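Local coordinates for protein ribulose bisphosphate carboxylase (Pyrococcus horikoshii, PDB 2D69) that probably catalyses the addition of carbon dioxide and water to ribulose 1,5-bisphosphate, giving two 3-phosphoglycerates in archaeal AMP degradation, as a magnesium-dependent form III Rubisco, at residues Lys7-Trp10 against Tyr11-Val15; Pro39-Ala42 against Ala43-Ala47; Gly164-Val167 against Glu168-Ala171; Asn330-Leu334 against Ser335-His339. All blocks are in the same frame, centred on the assembly; numbering follows the deposited sequence.

Contact 1: Lys7-Trp10 against Tyr11-Val15; sequences KVEW and YLDFV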
loop_
_atom_site.group_PDB
_atom_site.type_symbol
_atom_site.label_atom_id
_atom_site.label_comp_id
_atom_site.label_asym_id
_atom_site.label_seq_id
_atom_site.Cartn_x
_atom_site.Cartn_y
_atom_site.Cartn_z
ATOM N N LYS A 7 10.424 35.033 40.674
ATOM C CA LYS A 7 11.254 35.315 39.531
ATOM C C LYS A 7 10.610 36.448 38.740
ATOM O O LYS A 7 9.413 36.418 38.474
ATOM C CB LYS A 7 11.423 34.050 38.680
ATOM C CG LYS A 7 12.129 32.907 39.447
ATOM C CD LYS A 7 11.122 32.000 40.144
ATOM C CE LYS A 7 11.787 31.012 41.001
ATOM N NZ LYS A 7 10.758 30.291 41.764
ATOM N N VAL A 8 11.399 37.453 38.382
ATOM C CA VAL A 8 10.903 38.640 37.688
ATOM C C VAL A 8 11.761 38.784 36.460
ATOM O O VAL A 8 12.956 38.524 36.487
ATOM C CB VAL A 8 10.963 39.902 38.587
ATOM C CG1 VAL A 8 10.390 41.149 37.872
ATOM C CG2 VAL A 8 10.203 39.646 39.867
ATOM N N GLU A 9 11.132 39.072 35.342
ATOM C CA GLU A 9 11.846 39.329 34.107
ATOM C C GLU A 9 11.162 40.544 33.517
ATOM O O GLU A 9 9.934 40.652 33.571
ATOM C CB GLU A 9 11.767 38.117 33.199
ATOM C CG GLU A 9 12.526 38.275 31.896
ATOM C CD GLU A 9 14.021 38.296 32.099
ATOM O OE1 GLU A 9 14.526 39.331 32.573
ATOM O OE2 GLU A 9 14.684 37.281 31.769
ATOM N N TRP A 10 11.949 41.493 33.026
ATOM C CA TRP A 10 11.417 42.776 32.565
ATOM C C TRP A 10 12.073 43.187 31.248
ATOM O O TRP A 10 13.128 42.669 30.887
ATOM C CB TRP A 10 11.588 43.847 33.645
ATOM C CG TRP A 10 13.017 44.234 33.918
ATOM C CD1 TRP A 10 13.637 45.393 33.540
ATOM C CD2 TRP A 10 14.020 43.462 34.614
ATOM N NE1 TRP A 10 14.953 45.400 33.954
ATOM C CE2 TRP A 10 15.219 44.230 34.618
ATOM C CE3 TRP A 10 14.030 42.209 35.247
ATOM C CZ2 TRP A 10 16.410 43.778 35.217
ATOM C CZ3 TRP A 10 15.216 41.759 35.832
ATOM C CH2 TRP A 10 16.390 42.549 35.814
ATOM N N TYR A 11 11.448 44.116 30.534
ATOM C CA TYR A 11 11.853 44.428 29.151
ATOM C C TYR A 11 13.319 44.889 29.034
ATOM O O TYR A 11 14.038 44.450 28.161
ATOM C CB TYR A 11 10.890 45.451 28.514
ATOM C CG TYR A 11 9.445 44.995 28.505
ATOM C CD1 TYR A 11 8.460 45.752 29.132
ATOM C CD2 TYR A 11 9.070 43.792 27.909
ATOM C CE1 TYR A 11 7.109 45.337 29.138
ATOM C CE2 TYR A 11 7.722 43.360 27.915
ATOM C CZ TYR A 11 6.755 44.140 28.543
ATOM O OH TYR A 11 5.424 43.758 28.582
ATOM N N LEU A 12 13.780 45.705 29.961
ATOM C CA LEU A 12 15.112 46.287 29.855
ATOM C C LEU A 12 16.193 45.227 30.116
ATOM O O LEU A 12 17.371 45.413 29.750
ATOM C CB LEU A 12 15.259 47.462 30.831
ATOM C CG LEU A 12 14.422 48.742 30.663
ATOM C CD1 LEU A 12 14.685 49.756 31.788
ATOM C CD2 LEU A 12 14.691 49.393 29.339
ATOM N N ASP A 13 15.808 44.098 30.712
ATOM C CA ASP A 13 16.770 43.038 30.938
ATOM C C ASP A 13 17.200 42.368 29.635
ATOM O O ASP A 13 18.238 41.713 29.568
ATOM C CB ASP A 13 16.212 41.984 31.861
ATOM C CG ASP A 13 17.305 41.101 32.438
ATOM O OD1 ASP A 13 17.052 39.894 32.605
ATOM O OD2 ASP A 13 18.449 41.541 32.741
ATOM N N PHE A 14 16.387 42.569 28.608
ATOM C CA PHE A 14 16.702 42.100 27.267
ATOM C C PHE A 14 17.627 43.044 26.466
ATOM O O PHE A 14 18.031 42.723 25.344
ATOM C CB PHE A 14 15.401 41.860 26.530
ATOM C CG PHE A 14 14.606 40.715 27.075
ATOM C CD1 PHE A 14 14.670 39.470 26.487
ATOM C CD2 PHE A 14 13.764 40.885 28.131
ATOM C CE1 PHE A 14 13.905 38.446 26.957
ATOM C CE2 PHE A 14 13.035 39.849 28.622
ATOM C CZ PHE A 14 13.113 38.629 28.050
ATOM N N VAL A 15 17.995 44.177 27.059
ATOM C CA VAL A 15 18.853 45.176 26.412
ATOM C C VAL A 15 20.232 45.190 27.055
ATOM O O VAL A 15 20.385 45.371 28.267
ATOM C CB VAL A 15 18.222 46.573 26.475
ATOM C CG1 VAL A 15 19.126 47.673 25.819
ATOM C CG2 VAL A 15 16.853 46.529 25.812
#
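Trp10 and Asp13 meet where strand 7-9, paired antiparallel with strand 55-57, runs into the 3-10 turn 11-14 at the start of the N-terminal domain. The turn is opened by one backbone bond, Asp13 N to Trp10 O at 3.0 Å; the amide stands above the carbonyl plane. Two aromatic contacts flank it. Asp13 CB sits over the centre of the indole, 3.6 Å from the centroid of the six-membered ring in a CH-pi contact, and its carboxylate lies nearly flat over the ring, the planes 14° apart. The Trp10 ring is folded back over the turn because CG stands between the backbone N and the carbonyl carbon (chi1 68°). Phe14 instead turns its ring edge to Trp10 O and packs CE2 3.7 Å from Glu9 CG; Ala47 and Ser48 of helix 39-49 also touch the Phe14 side chain. Among the polar groups, Glu9 OE1 and Asp13 OD1 are only 2.6 Å apart, close enough that one acid probably holds a proton. With an alanine at Glu9, Asp13 would probably lose its carboxylate neighbour and a gap would open beside Phe14. Glu9, bent at chi2 toward the turn, also takes a weak bond from Trp10 N on OE1, at 3.4 Å.

Contact 2: Pro39-Ala42 against Ala43-Ala47; sequences PEEA and AGRIA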
loop_
_atom_site.group_PDB
_atom_site.type_symbol
_atom_site.label_atom_id
_atom_site.label_comp_id
_atom_site.label_asym_id
_atom_site.label_seq_id
_atom_site.Cartn_x
_atom_site.Cartn_y
_atom_site.Cartn_z
ATOM N N PRO A 39 13.046 54.368 23.948
ATOM C CA PRO A 39 13.496 53.493 22.841
ATOM C C PRO A 39 14.080 52.144 23.344
ATOM O O PRO A 39 13.826 51.089 22.743
ATOM C CB PRO A 39 14.542 54.332 22.098
ATOM C CG PRO A 39 14.416 55.802 22.680
ATOM C CD PRO A 39 13.699 55.692 23.955
ATOM N N GLU A 40 14.833 52.203 24.437
ATOM C CA GLU A 40 15.310 51.024 25.163
ATOM C C GLU A 40 14.194 50.024 25.526
ATOM O O GLU A 40 14.316 48.819 25.297
ATOM C CB GLU A 40 16.020 51.471 26.439
ATOM C CG GLU A 40 17.364 52.161 26.225
ATOM C CD GLU A 40 17.275 53.653 25.818
ATOM O OE1 GLU A 40 18.298 54.163 25.283
ATOM O OE2 GLU A 40 16.208 54.329 26.018
ATOM N N GLU A 41 13.107 50.536 26.091
ATOM C CA GLU A 41 11.995 49.705 26.530
ATOM C C GLU A 41 11.296 49.109 25.342
ATOM O O GLU A 41 11.057 47.899 25.290
ATOM C CB GLU A 41 11.005 50.484 27.429
ATOM C CG GLU A 41 10.401 49.543 28.484
ATOM C CD GLU A 41 9.148 50.069 29.148
ATOM O OE1 GLU A 41 8.052 49.684 28.701
ATOM O OE2 GLU A 41 9.271 50.839 30.122
ATOM N N ALA A 42 11.022 49.929 24.343
ATOM C CA ALA A 42 10.462 49.410 23.103
ATOM C C ALA A 42 11.329 48.267 22.576
ATOM O O ALA A 42 10.807 47.209 22.289
ATOM C CB ALA A 42 10.336 50.527 22.039
ATOM N N ALA A 43 12.640 48.485 22.453
ATOM C CA ALA A 43 13.540 47.478 21.895
ATOM C C ALA A 43 13.500 46.166 22.738
ATOM O O ALA A 43 13.426 45.061 22.193
ATOM C CB ALA A 43 14.940 48.051 21.799
ATOM N N GLY A 44 13.512 46.330 24.057
ATOM C CA GLY A 44 13.357 45.243 24.998
ATOM C C GLY A 44 12.081 44.453 24.753
ATOM O O GLY A 44 12.127 43.236 24.701
ATOM N N ARG A 45 10.964 45.149 24.558
ATOM C CA ARG A 45 9.700 44.524 24.249
ATOM C C ARG A 45 9.791 43.652 22.987
ATOM O O ARG A 45 9.233 42.538 22.928
ATOM C CB ARG A 45 8.637 45.596 24.052
ATOM C CG ARG A 45 8.174 46.177 25.396
ATOM C CD ARG A 45 7.231 47.346 25.242
ATOM N NE ARG A 45 6.890 47.978 26.543
ATOM C CZ ARG A 45 5.810 47.684 27.276
ATOM N NH1 ARG A 45 4.942 46.749 26.891
ATOM N NH2 ARG A 45 5.600 48.313 28.442
ATOM N N ILE A 46 10.502 44.142 21.981
ATOM C CA ILE A 46 10.686 43.319 20.772
ATOM C C ILE A 46 11.452 42.020 21.107
ATOM O O ILE A 46 11.059 40.917 20.672
ATOM C CB ILE A 46 11.389 44.099 19.659
ATOM C CG1 ILE A 46 10.557 45.334 19.310
ATOM C CG2 ILE A 46 11.494 43.198 18.392
ATOM C CD1 ILE A 46 11.343 46.440 18.571
ATOM N N ALA A 47 12.535 42.158 21.874
ATOM C CA ALA A 47 13.452 41.022 22.157
ATOM C C ALA A 47 12.726 39.975 23.016
ATOM O O ALA A 47 12.817 38.737 22.839
ATOM C CB ALA A 47 14.709 41.555 22.854
#
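The guanidinium of Arg45 is met at its edge by the carboxylate of Glu41, four residues earlier on helix 39-49. Glu41 OE1 lies close to the guanidinium plane, and the carboxylate is turned 31° against it; the Tyr11 ring of the preceding turn packs on the same guanidinium. The approach is side-on: NH2 and NE of Arg45 both point at one oxygen, Glu41 OE1, at 2.8 Å and 3.0 Å. NE comes in on the anti lone pair, whereas NH2 arrives nearly head-on to the C-O bond. Neither bond is straight, the N-H...O angles being 147° and 142°, as expected when two donors share an acceptor. Both chains reach out from the helix to make this meeting: Glu41 is extended beyond CG, and Arg45 runs straight from CG to NE, its CG passing 3.4 Å from Glu41 O.

Beneath the bridge the backbone is regular alpha-helix. Ala43 N, Gly44 N, Arg45 N and Ile46 N bond in turn to the carbonyl oxygens of Pro39, Glu40, Glu41 and Ala42, the Arg45 N to Glu41 O bond being 2.8 Å. Another side of the helix is apolar: Ala42 and Ile46 pack on Phe32 of strand 26-34 and on Leu115 of strand 115-124. The helix thus covers the mixed sheet of the N-terminal domain.

An i to i+4 salt bridge of this kind joins successive turns of the helix. With both donors on OE1, negative charge is probably drawn toward that oxygen, and the paired nitrogens fix the rotation of the guanidinium.

Contact 3: Gly164-Val167 against Glu168-Ala171; sequences GWSV and EEYA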
loop_
_atom_site.group_PDB
_atom_site.type_symbol
_atom_site.label_atom_id
_atom_site.label_comp_id
_atom_site.label_asym_id
_atom_site.label_seq_id
_atom_site.Cartn_x
_atom_site.Cartn_y
_atom_site.Cartn_z
ATOM N N GLY A 164 -9.976 34.251 -18.469
ATOM C CA GLY A 164 -11.125 33.992 -19.313
ATOM C C GLY A 164 -10.856 33.024 -20.427
ATOM O O GLY A 164 -11.748 32.614 -21.160
ATOM N N TRP A 165 -9.604 32.695 -20.626
ATOM C CA TRP A 165 -9.209 31.787 -21.710
ATOM C C TRP A 165 -9.669 30.318 -21.521
ATOM O O TRP A 165 -9.456 29.716 -20.452
ATOM C CB TRP A 165 -7.679 31.728 -21.775
ATOM C CG TRP A 165 -6.972 33.042 -21.875
ATOM C CD1 TRP A 165 -6.548 33.797 -20.858
ATOM C CD2 TRP A 165 -6.568 33.706 -23.073
ATOM N NE1 TRP A 165 -5.911 34.913 -21.323
ATOM C CE2 TRP A 165 -5.919 34.892 -22.691
ATOM C CE3 TRP A 165 -6.707 33.428 -24.418
ATOM C CZ2 TRP A 165 -5.401 35.797 -23.601
ATOM C CZ3 TRP A 165 -6.162 34.326 -25.351
ATOM C CH2 TRP A 165 -5.527 35.494 -24.927
ATOM N N SER A 166 -10.229 29.747 -22.587
ATOM C CA SER A 166 -10.364 28.303 -22.746
ATOM C C SER A 166 -9.017 27.643 -23.066
ATOM O O SER A 166 -8.056 28.276 -23.494
ATOM C CB SER A 166 -11.341 27.956 -23.889
ATOM O OG SER A 166 -10.705 28.059 -25.148
ATOM N N VAL A 167 -8.992 26.342 -22.878
ATOM C CA VAL A 167 -7.784 25.578 -23.064
ATOM C C VAL A 167 -7.305 25.796 -24.484
ATOM O O VAL A 167 -6.125 26.068 -24.707
ATOM C CB VAL A 167 -8.023 24.074 -22.704
ATOM C CG1 VAL A 167 -6.885 23.246 -23.071
ATOM C CG2 VAL A 167 -8.304 23.966 -21.165
ATOM N N GLU A 168 -8.223 25.740 -25.437
ATOM C CA GLU A 168 -7.873 25.888 -26.850
ATOM C C GLU A 168 -7.347 27.289 -27.182
ATOM O O GLU A 168 -6.408 27.449 -27.929
ATOM C CB GLU A 168 -9.095 25.600 -27.733
ATOM C CG GLU A 168 -8.780 25.549 -29.224
ATOM C CD GLU A 168 -7.599 24.624 -29.551
ATOM O OE1 GLU A 168 -6.752 24.972 -30.409
ATOM O OE2 GLU A 168 -7.493 23.542 -28.927
ATOM N N GLU A 169 -7.965 28.309 -26.600
ATOM C CA GLU A 169 -7.592 29.687 -26.908
ATOM C C GLU A 169 -6.220 29.929 -26.278
ATOM O O GLU A 169 -5.378 30.615 -26.836
ATOM C CB GLU A 169 -8.617 30.669 -26.354
ATOM C CG GLU A 169 -10.015 30.662 -26.976
ATOM C CD GLU A 169 -11.084 31.335 -26.086
ATOM O OE1 GLU A 169 -10.959 31.378 -24.850
ATOM O OE2 GLU A 169 -12.081 31.847 -26.611
ATOM N N TYR A 170 -5.983 29.335 -25.100
ATOM C CA TYR A 170 -4.714 29.523 -24.420
ATOM C C TYR A 170 -3.605 28.833 -25.218
ATOM O O TYR A 170 -2.531 29.383 -25.362
ATOM C CB TYR A 170 -4.757 28.965 -23.012
ATOM C CG TYR A 170 -3.899 29.653 -21.995
ATOM C CD1 TYR A 170 -4.174 30.960 -21.620
ATOM C CD2 TYR A 170 -2.835 28.997 -21.362
ATOM C CE1 TYR A 170 -3.425 31.622 -20.667
ATOM C CE2 TYR A 170 -2.080 29.670 -20.352
ATOM C CZ TYR A 170 -2.394 30.987 -20.028
ATOM O OH TYR A 170 -1.734 31.712 -19.029
ATOM N N ALA A 171 -3.902 27.661 -25.777
ATOM C CA ALA A 171 -2.955 26.949 -26.643
ATOM C C ALA A 171 -2.533 27.792 -27.822
ATOM O O ALA A 171 -1.377 27.725 -28.259
ATOM C CB ALA A 171 -3.548 25.633 -27.124
HETATM O O HOH W 1 -12.889 31.620 -23.442
#
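Ser166, its backbone extended, is the N-cap of helix 167-179, whose first turn closes through Tyr170 N to Ser166 O and Ala171 N to Val167 O. Ser166 and Glu169 complete a capping box. Ser166 OG accepts from Glu169 N at 3.1 Å, and Ser166 N returns a nearly straight bond of 2.9 Å to Glu169 OE1, which it meets on the anti side and somewhat out of the carboxylate plane. A chi1 of 80° swings the hydroxyl back to the amide of Glu169. Glu169 OE2 reaches the second subunit, where it forms a salt bridge with Lys60 and accepts from Glu63 N. Tyr170 directs its edge at the face of Trp165 in a T-shaped pair, planes at 68°, with Tyr170 CD1 3.5 Å from Trp165 CG. Glu169 CB lies at the indole edge, 3.9 Å from Trp165 CE3, and Trp165 NE1 donates to Pro161 O. Putting a leucine at Trp165 would probably deprive the Tyr170 edge of its ring face and Pro161 O of its donor. The cap lies between strand 154-157 and its following helix in the TIM barrel; Trp165 is about 6 Å, between side chains, from the predicted catalytic Lys160, while Val167 and Ala171 pack on helix 199-217.

Contact 4: Asn330-Leu334 against Ser335-His339; sequences NDFLL and SKWEH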
loop_
_atom_site.group_PDB
_atom_site.type_symbol
_atom_site.label_atom_id
_atom_site.label_comp_id
_atom_site.label_asym_id
_atom_site.label_seq_id
_atom_site.Cartn_x
_atom_site.Cartn_y
_atom_site.Cartn_z
ATOM N N ASN A 330 18.145 42.353 -5.544
ATOM C CA ASN A 330 18.694 41.518 -6.612
ATOM C C ASN A 330 20.112 41.076 -6.282
ATOM O O ASN A 330 20.484 39.941 -6.587
ATOM C CB ASN A 330 18.729 42.246 -7.975
ATOM C CG ASN A 330 17.333 42.400 -8.647
ATOM O OD1 ASN A 330 17.253 42.819 -9.812
ATOM N ND2 ASN A 330 16.258 42.097 -7.931
ATOM N N ASP A 331 20.897 42.001 -5.695
ATOM C CA ASP A 331 22.273 41.733 -5.313
ATOM C C ASP A 331 22.315 40.589 -4.308
ATOM O O ASP A 331 23.115 39.687 -4.427
ATOM C CB ASP A 331 22.946 42.979 -4.680
ATOM C CG ASP A 331 23.354 44.033 -5.722
ATOM O OD1 ASP A 331 23.850 45.102 -5.302
ATOM O OD2 ASP A 331 23.206 43.893 -6.958
ATOM N N PHE A 332 21.459 40.659 -3.304
ATOM C CA PHE A 332 21.291 39.548 -2.382
ATOM C C PHE A 332 20.887 38.252 -3.087
ATOM O O PHE A 332 21.518 37.231 -2.900
ATOM C CB PHE A 332 20.248 39.850 -1.301
ATOM C CG PHE A 332 19.776 38.614 -0.639
ATOM C CD1 PHE A 332 20.637 37.928 0.235
ATOM C CD2 PHE A 332 18.541 38.036 -0.983
ATOM C CE1 PHE A 332 20.255 36.694 0.771
ATOM C CE2 PHE A 332 18.145 36.813 -0.418
ATOM C CZ PHE A 332 19.010 36.143 0.464
ATOM N N LEU A 333 19.844 38.278 -3.896
ATOM C CA LEU A 333 19.390 37.073 -4.583
ATOM C C LEU A 333 20.524 36.375 -5.342
ATOM O O LEU A 333 20.565 35.109 -5.413
ATOM C CB LEU A 333 18.229 37.354 -5.521
ATOM C CG LEU A 333 16.884 37.654 -4.803
ATOM C CD1 LEU A 333 15.865 38.010 -5.849
ATOM C CD2 LEU A 333 16.341 36.498 -3.995
ATOM N N LEU A 334 21.444 37.173 -5.892
ATOM C CA LEU A 334 22.479 36.619 -6.743
ATOM C C LEU A 334 23.791 36.407 -6.013
ATOM O O LEU A 334 24.709 35.871 -6.599
ATOM C CB LEU A 334 22.719 37.524 -7.968
ATOM C CG LEU A 334 21.628 37.589 -9.032
ATOM C CD1 LEU A 334 21.868 38.817 -9.923
ATOM C CD2 LEU A 334 21.595 36.313 -9.844
ATOM N N SER A 335 23.887 36.821 -4.747
ATOM C CA SER A 335 25.137 36.772 -4.012
ATOM C C SER A 335 25.444 35.339 -3.584
ATOM O O SER A 335 24.545 34.498 -3.441
ATOM C CB SER A 335 25.083 37.641 -2.737
ATOM O OG SER A 335 24.122 37.100 -1.846
ATOM N N LYS A 336 26.736 35.069 -3.449
ATOM C CA LYS A 336 27.248 33.864 -2.845
ATOM C C LYS A 336 26.784 33.834 -1.388
ATOM O O LYS A 336 26.859 34.825 -0.713
ATOM C CB LYS A 336 28.768 33.851 -2.955
ATOM C CG LYS A 336 29.392 32.454 -3.197
ATOM C CD LYS A 336 29.077 31.473 -2.048
ATOM C CE LYS A 336 29.867 30.120 -2.134
ATOM N NZ LYS A 336 29.899 29.439 -0.839
ATOM N N TRP A 337 26.234 32.691 -0.939
ATOM C CA TRP A 337 25.677 32.573 0.385
ATOM C C TRP A 337 25.774 31.127 0.804
ATOM O O TRP A 337 24.802 30.370 0.732
ATOM C CB TRP A 337 24.218 33.011 0.383
ATOM C CG TRP A 337 23.645 33.174 1.713
ATOM C CD1 TRP A 337 24.325 33.479 2.837
ATOM C CD2 TRP A 337 22.260 33.095 2.093
ATOM N NE1 TRP A 337 23.462 33.600 3.897
ATOM C CE2 TRP A 337 22.190 33.366 3.470
ATOM C CE3 TRP A 337 21.069 32.837 1.407
ATOM C CZ2 TRP A 337 20.985 33.408 4.179
ATOM C CZ3 TRP A 337 19.867 32.854 2.111
ATOM C CH2 TRP A 337 19.843 33.128 3.504
ATOM N N GLU A 338 26.978 30.749 1.222
ATOM C CA GLU A 338 27.301 29.377 1.543
ATOM C C GLU A 338 26.854 28.427 0.430
ATOM O O GLU A 338 27.150 28.669 -0.723
ATOM C CB GLU A 338 26.707 28.993 2.906
ATOM C CG GLU A 338 27.062 29.936 4.074
ATOM C CD GLU A 338 28.494 29.822 4.593
ATOM O OE1 GLU A 338 29.259 29.044 4.063
ATOM O OE2 GLU A 338 28.852 30.517 5.541
ATOM N N HIS A 339 26.156 27.351 0.787
ATOM C CA HIS A 339 25.644 26.339 -0.171
ATOM C C HIS A 339 24.322 26.743 -0.904
ATOM O O HIS A 339 23.853 25.989 -1.788
ATOM C CB HIS A 339 25.363 25.007 0.561
ATOM C CG HIS A 339 24.402 25.162 1.700
ATOM N ND1 HIS A 339 24.740 25.847 2.840
ATOM C CD2 HIS A 339 23.093 24.827 1.835
ATOM C CE1 HIS A 339 23.696 25.902 3.657
ATOM N NE2 HIS A 339 22.683 25.290 3.074
#
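Phe332 presents its ring edge to the face of Trp337, a T-shaped pair with centroids 5.4 Å apart and planes at 69°. The closest atoms are Phe332 CZ and Trp337 CZ3 at 3.8 Å, and Phe332 CE1 stands above the indole toward its rim. Both side chains leave with CG opposite the backbone N (chi1 162° for Phe332, -169° for Trp337), which brings the rings together beneath the chain as it leaves the helix. Helix 295-305 packs on both: Lys300 touches both side chains, and Arg303 makes a cation-pi contact with Phe332.

Ser335 lies between the aromatic residues in sequence and turns back on the helix end. Two donors grip Phe332 O: Ser335 OG, 2.8 Å away in the carbonyl plane and on a lone pair, and Ser335 N, 3.0 Å away but well above that plane. This carbonyl of the last helical turn is therefore satisfied by one residue. Farther on, Lys336 NZ bonds to Glu338 O at 2.9 Å, and Glu338 forms a salt bridge with Arg67 of the third subunit. The arrangement belongs to the C-terminal end of a TIM-barrel helix, 323-334, where the chain turns off in the alpha-to-beta loop leading to strand 344-348.

From the N terminus the four contacts follow in series, none nested in or crossing another, and each is local, between neighbouring residues of the chain. Contact 1 closes the turn after strand 7-9, and contact 2 lies in the first turns of helix 39-49. These two touch: Tyr11 CE1 is 3.3 Å from Arg45 CZ, and Phe14 CB packs on Ala47 CB, joining the turn after strand 7-9 to helix 39-49 over the mixed sheet. Contacts 3 and 4 belong to the TIM barrel, at the start of helix 167-179 and the end of helix 323-334, their centres about 38 Å apart. Contact 3 lies on the opposite side of the chain's centre from contacts 1 and 2.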